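Probable FAD-dependent oxidoreductase PA4991 (Pseudomonas aeruginosa PAO1, PDB 5EZ7) binds one FAD per monomer and probably works as an oxidoreductase of the DAO family, although its physiological substrate is unknown. Local coordinates at residues A165-R177 / H371-A383. Sequence-based numbering, arbitrary orientation.
Sequences AELAGDSLLAGER and HAALPQLPRPPLA
Leu172 lies against the guanidinium of Arg379, CB over one face of the group and CD1 3.7 Å from NH2. The Arg379 chain runs back toward the end of helix 157-168, and a bend at chi3 (103°) swings its guanidinium over Leu172; Gly169, with positive phi after that helix, and Asp170 border its edge. The same Leu172 CB also touches Pro380 CD (3.9 Å). One backbone hydrogen bond ties the segments: Ala174 N donates to Pro378 O (2.9 Å), and Leu173 CA adds a CH...O contact to the same oxygen. With CG anti to N (chi1 175°), Leu173 runs beside the Pro378 ring, CD1 4.0 Å from its CD and equally close to Leu377 CB. Back at the helix end, Leu374 CD1 meets Asp170 OD2 (3.5 Å). Ser171, turned away, bonds through OG to Ala168 O and Asn23. Strand 172-174 is the outermost parallel strand of the FAD-binding sheet, hydrogen-bonded to 33-37, and the extended, proline-rich tail runs past its edge away from 33-37, at 60° to the 169-174 direction. Pro380 thereby packs on Glu37, an FAD-binding residue at the end of the second strand of this Rossmann-type dinucleotide-binding fold.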
ATOM      1  N   ALA A 165     -11.526   5.252  -3.364  1.00 29.97           N
ATOM      2  CA  ALA A 165     -12.677   5.516  -2.525  1.00 30.61           C
ATOM      3  C   ALA A 165     -13.826   6.042  -3.340  1.00 32.05           C
ATOM      4  O   ALA A 165     -14.946   5.694  -3.060  1.00 32.30           O
ATOM      5  CB  ALA A 165     -12.327   6.489  -1.426  1.00 31.97           C
ATOM      6  N   GLU A 166     -13.572   6.880  -4.344  1.00 33.46           N
ATOM      7  CA  GLU A 166     -14.619   7.272  -5.296  1.00 34.83           C
ATOM      8  C   GLU A 166     -15.229   6.054  -5.995  1.00 33.74           C
ATOM      9  O   GLU A 166     -16.458   5.906  -6.077  1.00 32.80           O
ATOM     10  CB  GLU A 166     -14.074   8.253  -6.351  1.00 38.73           C
ATOM     11  CG  GLU A 166     -14.068   9.715  -5.888  1.00 43.27           C
ATOM     12  CD  GLU A 166     -13.148  10.658  -6.673  1.00 48.25           C
ATOM     13  OE1 GLU A 166     -12.503  10.238  -7.678  1.00 50.82           O
ATOM     14  OE2 GLU A 166     -13.058  11.849  -6.256  1.00 52.47           O
ATOM     15  N   LEU A 167     -14.363   5.171  -6.494  1.00 31.97           N
ATOM     16  CA  LEU A 167     -14.814   3.916  -7.163  1.00 31.07           C
ATOM     17  C   LEU A 167     -15.600   2.968  -6.265  1.00 30.12           C
ATOM     18  O   LEU A 167     -16.311   2.113  -6.762  1.00 29.24           O
ATOM     19  CB  LEU A 167     -13.617   3.162  -7.763  1.00 29.70           C
ATOM     20  CG  LEU A 167     -12.968   3.877  -8.948  1.00 30.26           C
ATOM     21  CD1 LEU A 167     -11.701   3.160  -9.357  1.00 29.83           C
ATOM     22  CD2 LEU A 167     -13.913   3.988 -10.122  1.00 31.33           C
ATOM     23  N   ALA A 168     -15.438   3.122  -4.942  1.00 29.58           N
ATOM     24  CA  ALA A 168     -16.193   2.371  -3.953  1.00 28.82           C
ATOM     25  C   ALA A 168     -17.619   2.775  -3.929  1.00 30.15           C
ATOM     26  O   ALA A 168     -18.446   1.987  -3.497  1.00 29.15           O
ATOM     27  CB  ALA A 168     -15.624   2.569  -2.564  1.00 27.68           C
ATOM     28  N   GLY A 169     -17.905   4.017  -4.308  1.00 32.84           N
ATOM     29  CA  GLY A 169     -19.280   4.550  -4.240  1.00 35.52           C
ATOM     30  C   GLY A 169     -19.851   4.482  -2.817  1.00 36.96           C
ATOM     31  O   GLY A 169     -19.202   4.907  -1.849  1.00 36.75           O
ATOM     32  N   ASP A 170     -21.027   3.868  -2.694  1.00 39.00           N
ATOM     33  CA  ASP A 170     -21.751   3.752  -1.414  1.00 40.64           C
ATOM     34  C   ASP A 170     -21.368   2.530  -0.577  1.00 37.06           C
ATOM     35  O   ASP A 170     -21.940   2.318   0.502  1.00 36.17           O
ATOM     36  CB  ASP A 170     -23.262   3.721  -1.669  1.00 45.35           C
ATOM     37  CG  ASP A 170     -23.653   2.662  -2.684  1.00 50.71           C
ATOM     38  OD1 ASP A 170     -22.969   2.640  -3.742  1.00 57.51           O
ATOM     39  OD2 ASP A 170     -24.618   1.884  -2.460  1.00 52.11           O
ATOM     40  N   SER A 171     -20.401   1.742  -1.038  1.00 33.98           N
ATOM     41  CA  SER A 171     -20.000   0.535  -0.309  1.00 32.68           C
ATOM     42  C   SER A 171     -19.274   0.820   1.015  1.00 31.36           C
ATOM     43  O   SER A 171     -19.168  -0.069   1.855  1.00 30.17           O
ATOM     44  CB  SER A 171     -19.145  -0.399  -1.201  1.00 32.02           C
ATOM     45  OG  SER A 171     -17.907   0.164  -1.601  1.00 29.77           O
ATOM     46  N   LEU A 172     -18.782   2.044   1.205  1.00 31.29           N
ATOM     47  CA  LEU A 172     -17.885   2.326   2.316  1.00 31.03           C
ATOM     48  C   LEU A 172     -18.559   2.495   3.665  1.00 31.87           C
ATOM     49  O   LEU A 172     -19.433   3.352   3.827  1.00 36.83           O
ATOM     50  CB  LEU A 172     -17.091   3.578   2.029  1.00 30.90           C
ATOM     51  CG  LEU A 172     -16.171   3.539   0.834  1.00 29.88           C
ATOM     52  CD1 LEU A 172     -15.523   4.921   0.719  1.00 30.16           C
ATOM     53  CD2 LEU A 172     -15.146   2.434   0.967  1.00 27.95           C
ATOM     54  N   LEU A 173     -18.087   1.739   4.653  1.00 30.36           N
ATOM     55  CA  LEU A 173     -18.651   1.773   5.975  1.00 30.37           C
ATOM     56  C   LEU A 173     -17.583   1.902   7.067  1.00 30.49           C
ATOM     57  O   LEU A 173     -16.727   1.024   7.237  1.00 29.64           O
ATOM     58  CB  LEU A 173     -19.472   0.510   6.206  1.00 30.10           C
ATOM     59  CG  LEU A 173     -20.037   0.337   7.619  1.00 30.58           C
ATOM     60  CD1 LEU A 173     -21.019   1.422   8.033  1.00 31.98           C
ATOM     61  CD2 LEU A 173     -20.690  -1.016   7.675  1.00 30.93           C
ATOM     62  N   ALA A 174     -17.677   2.987   7.830  1.00 31.18           N
ATOM     63  CA  ALA A 174     -17.008   3.090   9.119  1.00 32.03           C
ATOM     64  C   ALA A 174     -17.646   2.138  10.123  1.00 33.13           C
ATOM     65  O   ALA A 174     -18.787   2.326  10.493  1.00 33.71           O
ATOM     66  CB  ALA A 174     -17.062   4.533   9.663  1.00 32.37           C
ATOM     67  N   GLY A 175     -16.879   1.164  10.582  1.00 34.04           N
ATOM     68  CA  GLY A 175     -17.295   0.274  11.654  1.00 36.72           C
ATOM     69  C   GLY A 175     -16.129  -0.126  12.533  1.00 38.90           C
ATOM     70  O   GLY A 175     -15.071  -0.488  12.046  1.00 38.56           O
ATOM     71  N   GLU A 176     -16.333  -0.053  13.833  1.00 43.54           N
ATOM     72  CA  GLU A 176     -15.276  -0.239  14.793  1.00 47.60           C
ATOM     73  C   GLU A 176     -15.247  -1.652  15.354  1.00 48.52           C
ATOM     74  O   GLU A 176     -14.197  -2.264  15.426  1.00 48.38           O
ATOM     75  CB  GLU A 176     -15.410   0.780  15.934  1.00 52.26           C
ATOM     76  CG  GLU A 176     -14.842   2.157  15.586  1.00 55.30           C
ATOM     77  CD  GLU A 176     -14.825   3.134  16.766  1.00 61.59           C
ATOM     78  OE1 GLU A 176     -15.324   2.777  17.872  1.00 63.85           O
ATOM     79  OE2 GLU A 176     -14.316   4.276  16.580  1.00 63.85           O
ATOM     80  N   ARG A 177     -16.394  -2.168  15.747  1.00 49.65           N
ATOM     81  CA  ARG A 177     -16.452  -3.419  16.478  1.00 51.70           C
ATOM     82  C   ARG A 177     -17.124  -4.524  15.648  1.00 48.31           C
ATOM     83  O   ARG A 177     -18.280  -4.387  15.241  1.00 46.16           O
ATOM     84  CB  ARG A 177     -17.218  -3.160  17.761  1.00 56.26           C
ATOM     85  CG  ARG A 177     -17.153  -4.277  18.765  1.00 61.54           C
ATOM     86  CD  ARG A 177     -18.215  -4.058  19.844  1.00 68.45           C
ATOM     87  NE  ARG A 177     -18.958  -5.280  20.152  1.00 70.89           N
ATOM     88  CZ  ARG A 177     -19.811  -5.414  21.169  1.00 78.52           C
ATOM     89  NH1 ARG A 177     -20.053  -4.402  22.011  1.00 81.93           N
ATOM     90  NH2 ARG A 177     -20.426  -6.581  21.359  1.00 80.52           N
ATOM     91  N   HIS A 371     -29.796  -7.672  -4.276  1.00 42.80           N
ATOM     92  CA  HIS A 371     -29.845  -7.086  -2.939  1.00 41.08           C
ATOM     93  C   HIS A 371     -30.466  -5.708  -2.987  1.00 42.72           C
ATOM     94  O   HIS A 371     -30.288  -4.955  -3.958  1.00 41.02           O
ATOM     95  CB  HIS A 371     -28.453  -6.886  -2.361  1.00 39.10           C
ATOM     96  CG  HIS A 371     -27.627  -8.115  -2.378  1.00 37.29           C
ATOM     97  ND1 HIS A 371     -27.784  -9.130  -1.456  1.00 36.07           N
ATOM     98  CD2 HIS A 371     -26.672  -8.524  -3.239  1.00 36.34           C
ATOM     99  CE1 HIS A 371     -26.966 -10.114  -1.748  1.00 35.15           C
ATOM    100  NE2 HIS A 371     -26.269  -9.765  -2.818  1.00 36.45           N
ATOM    101  N   ALA A 372     -31.166  -5.378  -1.900  1.00 44.88           N
ATOM    102  CA  ALA A 372     -31.710  -4.034  -1.660  1.00 46.34           C
ATOM    103  C   ALA A 372     -30.580  -3.080  -1.754  1.00 45.66           C
ATOM    104  O   ALA A 372     -29.463  -3.422  -1.379  1.00 44.89           O
ATOM    105  CB  ALA A 372     -32.301  -3.946  -0.256  1.00 47.07           C
ATOM    106  N   ALA A 373     -30.864  -1.878  -2.232  1.00 47.60           N
ATOM    107  CA  ALA A 373     -29.877  -0.791  -2.219  1.00 46.61           C
ATOM    108  C   ALA A 373     -29.378  -0.518  -0.792  1.00 45.74           C
ATOM    109  O   ALA A 373     -30.104  -0.690   0.192  1.00 45.30           O
ATOM    110  CB  ALA A 373     -30.479   0.468  -2.825  1.00 47.71           C
ATOM    111  N   LEU A 374     -28.122  -0.127  -0.675  1.00 45.03           N
ATOM    112  CA  LEU A 374     -27.584   0.217   0.642  1.00 45.48           C
ATOM    113  C   LEU A 374     -28.225   1.524   1.104  1.00 46.90           C
ATOM    114  O   LEU A 374     -28.448   2.401   0.274  1.00 45.60           O
ATOM    115  CB  LEU A 374     -26.064   0.369   0.573  1.00 43.65           C
ATOM    116  CG  LEU A 374     -25.347  -0.957   0.223  1.00 43.02           C
ATOM    117  CD1 LEU A 374     -23.904  -0.756  -0.212  1.00 41.46           C
ATOM    118  CD2 LEU A 374     -25.434  -1.960   1.371  1.00 43.16           C
ATOM    119  N   PRO A 375     -28.521   1.656   2.419  1.00 49.77           N
ATOM    120  CA  PRO A 375     -28.962   2.974   2.934  1.00 52.69           C
ATOM    121  C   PRO A 375     -27.764   3.918   3.021  1.00 52.67           C
ATOM    122  O   PRO A 375     -26.693   3.599   2.527  1.00 50.46           O
ATOM    123  CB  PRO A 375     -29.491   2.641   4.345  1.00 53.02           C
ATOM    124  CG  PRO A 375     -28.641   1.485   4.778  1.00 51.43           C
ATOM    125  CD  PRO A 375     -28.430   0.658   3.514  1.00 50.19           C
ATOM    126  N   GLN A 376     -27.957   5.074   3.635  1.00 56.68           N
ATOM    127  CA  GLN A 376     -26.840   5.927   4.015  1.00 58.65           C
ATOM    128  C   GLN A 376     -26.117   5.256   5.167  1.00 55.07           C
ATOM    129  O   GLN A 376     -26.737   4.700   6.088  1.00 56.82           O
ATOM    130  CB  GLN A 376     -27.293   7.328   4.449  1.00 64.51           C
ATOM    131  CG  GLN A 376     -28.031   8.169   3.390  1.00 69.70           C
ATOM    132  CD  GLN A 376     -27.114   8.803   2.347  1.00 70.04           C
ATOM    133  OE1 GLN A 376     -26.991  10.036   2.264  1.00 69.88           O
ATOM    134  NE2 GLN A 376     -26.485   7.958   1.527  1.00 69.25           N
ATOM    135  N   LEU A 377     -24.798   5.294   5.090  1.00 50.88           N
ATOM    136  CA  LEU A 377     -23.928   4.643   6.061  1.00 48.61           C
ATOM    137  C   LEU A 377     -22.893   5.632   6.555  1.00 45.27           C
ATOM    138  O   LEU A 377     -22.509   6.495   5.794  1.00 42.94           O
ATOM    139  CB  LEU A 377     -23.237   3.446   5.399  1.00 46.96           C
ATOM    140  CG  LEU A 377     -24.201   2.340   4.937  1.00 47.48           C
ATOM    141  CD1 LEU A 377     -23.461   1.283   4.135  1.00 47.81           C
ATOM    142  CD2 LEU A 377     -24.937   1.666   6.088  1.00 47.93           C
ATOM    143  N   PRO A 378     -22.474   5.524   7.837  1.00 44.48           N
ATOM    144  CA  PRO A 378     -21.350   6.342   8.284  1.00 43.11           C
ATOM    145  C   PRO A 378     -20.066   5.968   7.490  1.00 42.06           C
ATOM    146  O   PRO A 378     -19.843   4.807   7.163  1.00 39.36           O
ATOM    147  CB  PRO A 378     -21.238   6.027   9.781  1.00 43.47           C
ATOM    148  CG  PRO A 378     -22.002   4.767  10.005  1.00 43.65           C
ATOM    149  CD  PRO A 378     -23.055   4.724   8.940  1.00 44.39           C
ATOM    150  N   ARG A 379     -19.291   6.982   7.120  1.00 42.62           N
ATOM    151  CA  ARG A 379     -18.226   6.814   6.162  1.00 41.99           C
ATOM    152  C   ARG A 379     -16.886   6.979   6.845  1.00 38.73           C
ATOM    153  O   ARG A 379     -16.706   7.864   7.680  1.00 38.42           O
ATOM    154  CB  ARG A 379     -18.355   7.799   5.016  1.00 46.36           C
ATOM    155  CG  ARG A 379     -19.723   7.734   4.369  1.00 51.32           C
ATOM    156  CD  ARG A 379     -19.739   8.422   3.025  1.00 55.65           C
ATOM    157  NE  ARG A 379     -19.705   7.414   1.980  1.00 59.01           N
ATOM    158  CZ  ARG A 379     -18.801   7.302   1.009  1.00 60.21           C
ATOM    159  NH1 ARG A 379     -17.785   8.162   0.859  1.00 61.52           N
ATOM    160  NH2 ARG A 379     -18.934   6.294   0.154  1.00 61.66           N
ATOM    161  N   PRO A 380     -15.944   6.099   6.512  1.00 34.52           N
ATOM    162  CA  PRO A 380     -14.604   6.262   7.078  1.00 33.52           C
ATOM    163  C   PRO A 380     -13.906   7.529   6.510  1.00 32.06           C
ATOM    164  O   PRO A 380     -14.210   7.935   5.389  1.00 31.55           O
ATOM    165  CB  PRO A 380     -13.884   4.970   6.665  1.00 32.11           C
ATOM    166  CG  PRO A 380     -14.583   4.520   5.429  1.00 32.50           C
ATOM    167  CD  PRO A 380     -16.004   5.059   5.477  1.00 33.33           C
ATOM    168  N   PRO A 381     -13.038   8.176   7.309  1.00 30.85           N
ATOM    169  CA  PRO A 381     -12.231   9.259   6.766  1.00 30.28           C
ATOM    170  C   PRO A 381     -11.017   8.756   5.976  1.00 28.91           C
ATOM    171  O   PRO A 381     -10.633   7.627   6.117  1.00 27.75           O
ATOM    172  CB  PRO A 381     -11.814  10.047   8.021  1.00 30.62           C
ATOM    173  CG  PRO A 381     -11.946   9.106   9.163  1.00 30.43           C
ATOM    174  CD  PRO A 381     -12.852   8.002   8.767  1.00 30.51           C
ATOM    175  N   LEU A 382     -10.429   9.625   5.164  1.00 30.00           N
ATOM    176  CA  LEU A 382      -9.149   9.390   4.529  1.00 30.16           C
ATOM    177  C   LEU A 382      -7.997   9.770   5.414  1.00 29.39           C
ATOM    178  O   LEU A 382      -8.074  10.726   6.164  1.00 30.86           O
ATOM    179  CB  LEU A 382      -9.024  10.195   3.243  1.00 32.17           C
ATOM    180  CG  LEU A 382      -9.980   9.789   2.131  1.00 34.39           C
ATOM    181  CD1 LEU A 382      -9.902  10.845   1.042  1.00 37.01           C
ATOM    182  CD2 LEU A 382      -9.549   8.482   1.519  1.00 33.87           C
ATOM    183  N   ALA A 383      -6.919   9.005   5.311  1.00 28.14           N
ATOM    184  CA  ALA A 383      -5.703   9.265   6.068  1.00 27.95           C
ATOM    185  C   ALA A 383      -4.883  10.374   5.405  1.00 28.18           C
ATOM    186  O   ALA A 383      -4.852  10.487   4.181  1.00 26.38           O
ATOM    187  CB  ALA A 383      -4.858   8.013   6.162  1.00 26.66           C
TER